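Putative iron binding protein (Bordetella pertussis Tohama I, PDB 1Y9U) binds ferric iron through tyrosine side chains and probably serves as a periplasmic carrier in iron uptake. Local coordinates at residues Asp179-Leu187 with Arg214-Val222; Val262-Gln272 with Val279-Ala287. One frame throughout, in Å; residues are numbered along the deposited sequence.

Contact 1: residues Asp179-Leu187 with Arg214-Val222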
# COMPACT_ATOMS: atom_id res chain seq x y z
N ASP A 179 -7.53 8.44 7.19
CA ASP A 179 -7.00 7.42 8.08
C ASP A 179 -6.50 8.02 9.39
O ASP A 179 -6.70 7.43 10.46
CB ASP A 179 -5.89 6.61 7.41
CG ASP A 179 -6.39 5.42 6.64
OD1 ASP A 179 -7.63 5.29 6.36
OD2 ASP A 179 -5.59 4.54 6.23
N ARG A 180 -5.84 9.16 9.34
CA ARG A 180 -5.34 9.79 10.55
C ARG A 180 -6.47 10.23 11.48
O ARG A 180 -6.29 10.27 12.68
CB ARG A 180 -4.38 10.94 10.25
CG ARG A 180 -3.06 10.43 9.72
CD ARG A 180 -2.16 11.49 9.26
NE ARG A 180 -2.44 11.68 7.86
CZ ARG A 180 -1.54 11.86 6.93
NH1 ARG A 180 -0.24 11.95 7.23
NH2 ARG A 180 -1.96 12.01 5.70
N ASP A 181 -7.64 10.52 10.91
CA ASP A 181 -8.82 10.86 11.74
C ASP A 181 -9.21 9.73 12.68
O ASP A 181 -9.85 9.96 13.71
CB ASP A 181 -10.02 11.24 10.88
CG ASP A 181 -9.83 12.55 10.17
OD1 ASP A 181 -9.14 13.48 10.69
OD2 ASP A 181 -10.42 12.74 9.09
N VAL A 182 -8.89 8.50 12.33
CA VAL A 182 -9.11 7.38 13.24
C VAL A 182 -8.34 7.60 14.53
O VAL A 182 -8.87 7.41 15.62
CB VAL A 182 -8.75 6.04 12.59
CG1 VAL A 182 -8.82 4.90 13.59
CG2 VAL A 182 -9.63 5.77 11.37
N ALA A 183 -7.06 7.98 14.41
CA ALA A 183 -6.24 8.25 15.59
C ALA A 183 -6.75 9.46 16.38
O ALA A 183 -6.86 9.43 17.62
CB ALA A 183 -4.79 8.46 15.18
N ARG A 184 -7.12 10.51 15.66
CA ARG A 184 -7.73 11.69 16.28
C ARG A 184 -8.93 11.30 17.14
O ARG A 184 -9.08 11.76 18.28
CB ARG A 184 -8.18 12.67 15.21
CG ARG A 184 -8.85 13.92 15.74
CD ARG A 184 -9.57 14.68 14.69
NE ARG A 184 -10.71 13.93 14.19
CZ ARG A 184 -11.43 14.25 13.14
NH1 ARG A 184 -11.15 15.34 12.42
NH2 ARG A 184 -12.46 13.47 12.81
N ASP A 185 -9.78 10.44 16.59
CA ASP A 185 -11.05 10.13 17.25
C ASP A 185 -10.89 9.10 18.35
O ASP A 185 -11.67 9.07 19.29
CB ASP A 185 -12.07 9.71 16.21
CG ASP A 185 -12.55 10.87 15.35
OD1 ASP A 185 -12.29 12.07 15.70
OD2 ASP A 185 -13.22 10.65 14.32
N ILE A 186 -9.86 8.27 18.29
CA ILE A 186 -9.52 7.44 19.43
C ILE A 186 -9.03 8.32 20.59
O ILE A 186 -9.46 8.14 21.75
CB ILE A 186 -8.49 6.34 19.05
CG1 ILE A 186 -9.14 5.31 18.13
CG2 ILE A 186 -7.95 5.67 20.31
CD1 ILE A 186 -8.16 4.36 17.44
N LEU A 187 -8.17 9.29 20.28
CA LEU A 187 -7.73 10.25 21.28
C LEU A 187 -8.92 10.98 21.90
O LEU A 187 -8.97 11.18 23.13
CB LEU A 187 -6.75 11.26 20.66
CG LEU A 187 -6.36 12.43 21.56
CD1 LEU A 187 -5.78 11.95 22.88
CD2 LEU A 187 -5.39 13.34 20.81
N ARG A 214 1.80 14.27 16.64
CA ARG A 214 2.42 13.45 17.67
C ARG A 214 1.42 13.15 18.79
O ARG A 214 1.49 12.07 19.39
CB ARG A 214 3.70 14.09 18.19
CG ARG A 214 4.43 13.31 19.24
CD ARG A 214 4.76 11.87 18.86
NE ARG A 214 5.57 11.24 19.89
CZ ARG A 214 6.89 11.27 19.96
NH1 ARG A 214 7.61 11.87 19.04
NH2 ARG A 214 7.47 10.67 20.99
N LYS A 215 0.53 14.07 19.10
CA LYS A 215 -0.49 13.81 20.11
C LYS A 215 -1.39 12.65 19.69
O LYS A 215 -1.72 11.77 20.48
CB LYS A 215 -1.29 15.09 20.37
CG LYS A 215 -2.21 15.03 21.54
CD LYS A 215 -2.85 16.40 21.76
CE LYS A 215 -3.58 16.49 23.06
NZ LYS A 215 -4.00 17.91 23.29
N TRP A 216 -1.77 12.65 18.42
CA TRP A 216 -2.61 11.56 17.89
C TRP A 216 -1.81 10.25 17.90
O TRP A 216 -2.33 9.20 18.25
CB TRP A 216 -3.08 11.87 16.48
CG TRP A 216 -3.94 13.08 16.33
CD1 TRP A 216 -4.27 14.00 17.30
CD2 TRP A 216 -4.57 13.53 15.13
NE1 TRP A 216 -5.06 14.98 16.77
CE2 TRP A 216 -5.25 14.74 15.44
CE3 TRP A 216 -4.60 13.05 13.81
CZ2 TRP A 216 -5.97 15.45 14.49
CZ3 TRP A 216 -5.32 13.74 12.87
CH2 TRP A 216 -6.02 14.94 13.23
N GLY A 217 -0.54 10.30 17.49
CA GLY A 217 0.27 9.10 17.46
C GLY A 217 0.47 8.51 18.86
O GLY A 217 0.42 7.30 19.06
N ASP A 218 0.68 9.38 19.85
CA ASP A 218 0.92 8.92 21.21
C ASP A 218 -0.33 8.25 21.80
O ASP A 218 -0.21 7.45 22.73
CB ASP A 218 1.33 10.06 22.13
CG ASP A 218 2.77 10.43 22.04
OD1 ASP A 218 3.56 9.87 21.23
OD2 ASP A 218 3.23 11.33 22.79
N ALA A 219 -1.51 8.56 21.26
CA ALA A 219 -2.76 8.05 21.82
C ALA A 219 -3.05 6.60 21.46
O ALA A 219 -3.94 6.00 22.07
CB ALA A 219 -3.90 8.90 21.33
N ILE A 220 -2.33 6.04 20.48
CA ILE A 220 -2.65 4.76 19.88
C ILE A 220 -1.47 3.82 19.86
O ILE A 220 -0.31 4.20 19.98
CB ILE A 220 -3.22 4.92 18.43
CG1 ILE A 220 -2.20 5.51 17.45
CG2 ILE A 220 -4.48 5.77 18.45
CD1 ILE A 220 -2.54 5.23 15.99
N LYS A 221 -1.80 2.56 19.67
CA LYS A 221 -0.87 1.52 19.30
C LYS A 221 -1.42 0.80 18.07
O LYS A 221 -2.60 0.92 17.73
CB LYS A 221 -0.65 0.53 20.43
CG LYS A 221 -1.89 -0.25 20.87
CD LYS A 221 -1.63 -1.12 22.10
CE LYS A 221 -2.91 -1.71 22.59
NZ LYS A 221 -2.70 -2.51 23.82
N VAL A 222 -0.55 0.05 17.41
CA VAL A 222 -0.92 -0.75 16.26
C VAL A 222 -1.06 -2.22 16.65
O VAL A 222 -0.18 -2.79 17.31
CB VAL A 222 0.13 -0.60 15.13
CG1 VAL A 222 -0.02 -1.66 14.06
CG2 VAL A 222 0.04 0.78 14.52
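Arg-184 lays its aliphatic chain over one face of the Trp-216 indole, where helix 179-187 meets the end of helix 212-218 in a periplasmic binding protein fold. The short helical segments cross at 71°, their axes 8.4 Å apart, and Trp-216 is the knob of a knob-into-hole packing among Asp-181, Ala-183, Arg-184 and Leu-187. Following Arg-184 outward, CB makes a CH-pi contact, 3.5 Å from the centroid of the six-membered ring and only 6° off its normal. CG, held anti to the backbone N (chi1 179°), carries the chain onward in the same direction as the indole and comes 3.5 Å from CZ2 of Trp-216. CD still touches the rim at CZ2 and CH2. The chain then bends at chi3, and the guanidinium leaves the ring with its plane steeply inclined to it. There NE and NH2 grip the two carboxylate oxygens of Asp-185 side-on, while OD1 of Asp-181 lies over one guanidinium face, a purely electrostatic pairing. Asp-185 also bridges to Arg-173, and OD2 of Asp-181 accepts from the backbone N of Gly-178. Asp-181, Arg-184 and Asp-185 thus form a salt-bridge network at the end of the chain that covers the ring.

Towards strand 220-223 the contact is apolar: CB of Ala-183 meets CD1 of Ile-220, and CG2 of Ile-186 meets CG2 of Ile-220. At the five-membered ring, CD2 of Leu-187 lies 3.7 Å from CD1 of Trp-216 and as far from CG of Lys-215.

Contact 2: residues Val262-Gln272 with Val279-Ala287; sequences VSEPAQTLYAQ and VRAGVKLDA
Arg-280 reaches back along the start of helix 264-273, extended from CG to NE, and turns one guanidinium face to the backbone N of Glu-264, which sits 3.3 Å above the plane and toward the rim. At the guanidinium edge, near its plane, sits the carbonyl O of Val-262, which accepts from NH1 of Arg-280 at 2.9 Å and 155°. NE donates instead to water 1, which lies within reach of OE2 of Glu-264 and O of Ala-281; water 2 bridges the same OE2 to NH2. The opposite charges thus meet through solvent, with OE2 of Glu-264 4.5 Å from NE of Arg-280.

Gln-267 crosses Arg-280 obliquely, its amide plane 48° from the guanidinium. Bent at chi2 (-83°), it brings OE1 up to the loop backbone, where N of Arg-280 donates to OE1 of Gln-267, 3.1 Å away and above the amide's carbonyl plane. NE2 of this buried amide is taken by the carbonyls of Leu-261 and Leu-102, the latter on strand 100-112. This side chain therefore ties three parts of the solute-binding fold together: the helix, the sheet and the loop leaving strand 277-278.

Val-283 and Glu-264 run antiparallel alongside each other, and the valine splits its methyls: CG2 lies 4.0 Å from CB of Gln-267, while CG1 packs 3.5 Å from OG1 of Thr-268. That hydroxyl donates to O of Glu-264 and accepts from water 3, which in turn receives N-H of Lys-284. Water 5 spans the carbonyls of Thr-268 and Lys-284. Farther along, Gln-272 and Asp-286 cross at about a right angle, and Asp-286, the N-cap residue of helix 287-291, accepts on OD2 from ND2 of Asn-206 at the end of helix 198-206.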
# COMPACT_ATOMS: atom_id res chain seq x y z
N VAL A 262 15.10 -2.57 -5.78
CA VAL A 262 14.95 -3.68 -4.80
C VAL A 262 16.25 -4.07 -4.09
O VAL A 262 16.25 -5.01 -3.29
CB VAL A 262 14.29 -4.93 -5.43
CG1 VAL A 262 12.94 -4.52 -6.01
CG2 VAL A 262 15.19 -5.61 -6.43
N SER A 263 17.33 -3.33 -4.33
CA SER A 263 18.59 -3.52 -3.62
C SER A 263 18.42 -3.09 -2.16
O SER A 263 17.52 -2.31 -1.83
CB SER A 263 19.71 -2.72 -4.28
OG SER A 263 19.64 -1.33 -4.01
N GLU A 264 19.26 -3.61 -1.27
CA GLU A 264 19.13 -3.27 0.13
C GLU A 264 19.29 -1.76 0.38
O GLU A 264 18.44 -1.16 1.05
CB GLU A 264 20.05 -4.09 1.05
CG GLU A 264 19.88 -3.67 2.50
CD GLU A 264 20.49 -4.57 3.55
OE1 GLU A 264 20.61 -4.09 4.71
OE2 GLU A 264 20.81 -5.75 3.25
N PRO A 265 20.33 -1.10 -0.12
CA PRO A 265 20.46 0.34 0.12
C PRO A 265 19.24 1.15 -0.37
O PRO A 265 18.76 2.05 0.34
CB PRO A 265 21.74 0.71 -0.62
CG PRO A 265 22.51 -0.53 -0.67
CD PRO A 265 21.48 -1.61 -0.88
N ALA A 266 18.72 0.84 -1.55
CA ALA A 266 17.61 1.60 -2.08
C ALA A 266 16.35 1.32 -1.27
O ALA A 266 15.61 2.22 -0.97
CB ALA A 266 17.36 1.26 -3.53
N GLN A 267 16.12 0.06 -0.95
CA GLN A 267 14.92 -0.32 -0.20
C GLN A 267 14.89 0.33 1.15
O GLN A 267 13.79 0.68 1.62
CB GLN A 267 14.88 -1.84 -0.04
CG GLN A 267 14.39 -2.57 -1.29
CD GLN A 267 12.89 -2.59 -1.35
OE1 GLN A 267 12.27 -3.16 -0.47
NE2 GLN A 267 12.30 -1.95 -2.36
N THR A 268 16.05 0.44 1.80
CA THR A 268 16.13 1.07 3.11
C THR A 268 15.60 2.50 3.02
O THR A 268 14.71 2.88 3.81
CB THR A 268 17.59 1.04 3.63
OG1 THR A 268 18.09 -0.31 3.63
CG2 THR A 268 17.67 1.53 5.06
N LEU A 269 16.08 3.25 2.05
CA LEU A 269 15.65 4.64 1.84
C LEU A 269 14.20 4.72 1.32
O LEU A 269 13.44 5.59 1.75
CB LEU A 269 16.58 5.36 0.86
CG LEU A 269 18.04 5.51 1.29
CD1 LEU A 269 18.90 6.03 0.12
CD2 LEU A 269 18.16 6.41 2.51
N TYR A 270 13.85 3.83 0.41
CA TYR A 270 12.56 3.81 -0.29
C TYR A 270 11.41 3.67 0.70
O TYR A 270 10.42 4.40 0.64
CB TYR A 270 12.53 2.69 -1.35
CG TYR A 270 11.28 2.69 -2.22
CD1 TYR A 270 11.28 3.29 -3.47
CD2 TYR A 270 10.12 2.07 -1.80
CE1 TYR A 270 10.15 3.32 -4.26
CE2 TYR A 270 8.97 2.11 -2.58
CZ TYR A 270 8.99 2.73 -3.80
OH TYR A 270 7.87 2.76 -4.60
N ALA A 271 11.55 2.71 1.61
CA ALA A 271 10.49 2.41 2.57
C ALA A 271 10.45 3.47 3.64
O ALA A 271 9.37 3.91 4.01
CB ALA A 271 10.67 1.03 3.17
N GLN A 272 11.61 3.90 4.12
CA GLN A 272 11.67 4.94 5.16
C GLN A 272 10.96 6.22 4.71
O GLN A 272 10.31 6.89 5.52
CB GLN A 272 13.13 5.22 5.57
CG GLN A 272 13.35 6.33 6.65
CD GLN A 272 13.30 5.81 8.10
OE1 GLN A 272 12.90 6.55 9.02
NE2 GLN A 272 13.74 4.58 8.32
N VAL A 279 9.82 -4.36 0.61
CA VAL A 279 9.55 -5.70 0.07
C VAL A 279 10.71 -6.68 0.30
O VAL A 279 10.50 -7.87 0.47
CB VAL A 279 9.19 -5.64 -1.45
CG1 VAL A 279 10.38 -5.25 -2.33
CG2 VAL A 279 8.59 -6.94 -1.92
N ARG A 280 11.94 -6.17 0.29
CA ARG A 280 13.13 -7.00 0.41
C ARG A 280 13.33 -7.41 1.85
O ARG A 280 13.31 -6.57 2.75
CB ARG A 280 14.34 -6.21 -0.07
CG ARG A 280 15.66 -6.96 -0.04
CD ARG A 280 16.83 -6.04 -0.20
NE ARG A 280 18.11 -6.77 -0.23
CZ ARG A 280 18.71 -7.23 -1.31
NH1 ARG A 280 18.22 -6.99 -2.50
NH2 ARG A 280 19.84 -7.93 -1.20
N ALA A 281 13.55 -8.71 2.09
CA ALA A 281 13.85 -9.21 3.43
C ALA A 281 15.17 -8.62 3.96
O ALA A 281 16.11 -8.38 3.20
CB ALA A 281 13.96 -10.73 3.40
N GLY A 282 15.26 -8.44 5.27
CA GLY A 282 16.49 -8.05 5.91
C GLY A 282 16.88 -6.61 5.75
O GLY A 282 18.05 -6.26 5.88
N VAL A 283 15.91 -5.75 5.49
CA VAL A 283 16.12 -4.32 5.41
C VAL A 283 15.78 -3.63 6.73
O VAL A 283 14.75 -3.92 7.34
CB VAL A 283 15.26 -3.73 4.28
CG1 VAL A 283 15.29 -2.22 4.28
CG2 VAL A 283 15.75 -4.28 2.95
N LYS A 284 16.68 -2.77 7.17
CA LYS A 284 16.49 -2.02 8.41
C LYS A 284 15.22 -1.18 8.31
O LYS A 284 15.04 -0.42 7.35
CB LYS A 284 17.68 -1.10 8.69
CG LYS A 284 17.55 -0.26 9.95
CD LYS A 284 17.84 -1.02 11.21
CE LYS A 284 18.04 -0.07 12.41
NZ LYS A 284 18.81 -0.69 13.54
N LEU A 285 14.36 -1.34 9.31
CA LEU A 285 13.11 -0.61 9.37
C LEU A 285 13.25 0.67 10.17
O LEU A 285 14.06 0.75 11.11
CB LEU A 285 12.05 -1.47 10.07
CG LEU A 285 11.78 -2.86 9.49
CD1 LEU A 285 10.82 -3.63 10.39
CD2 LEU A 285 11.23 -2.80 8.08
N ASP A 286 12.43 1.65 9.83
CA ASP A 286 12.21 2.78 10.74
C ASP A 286 11.86 2.25 12.13
O ASP A 286 11.11 1.29 12.26
CB ASP A 286 11.08 3.66 10.24
CG ASP A 286 10.74 4.73 11.21
OD1 ASP A 286 11.55 5.67 11.34
OD2 ASP A 286 9.73 4.64 11.93
N ALA A 287 12.33 2.93 13.17
CA ALA A 287 12.16 2.45 14.53
C ALA A 287 10.68 2.31 14.94
O ALA A 287 10.33 1.38 15.62
CB ALA A 287 12.88 3.36 15.52
O HOH W 1 18.61 -7.55 2.42
O HOH W 2 21.61 -7.25 1.11
O HOH W 3 19.07 -2.00 5.56
O HOH W 4 20.77 -7.91 4.64
O HOH W 5 13.29 0.99 5.69

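In the fold
Contact 1 closes before contact 2 opens along the chain. Their centres are 26 Å apart and their nearest atoms about 10 Å, so they do not touch. Strand 100-112 is the common element: it pairs antiparallel with strand 220-223 of contact 1 and with strand 277-278, which lies in the connection between the two segments of contact 2. Helix 198-206 lies near both and carries Tyr-199 and Tyr-200, which bind iron in this protein although none is bound here. The side chain of Arg-180 in contact 1 comes about 3 Å from that of Tyr-200, whereas that of Asp-286 is about 9 Å from Tyr-199. Contact 1 therefore borders the tyrosines of the iron site, while contact 2 packs farther away.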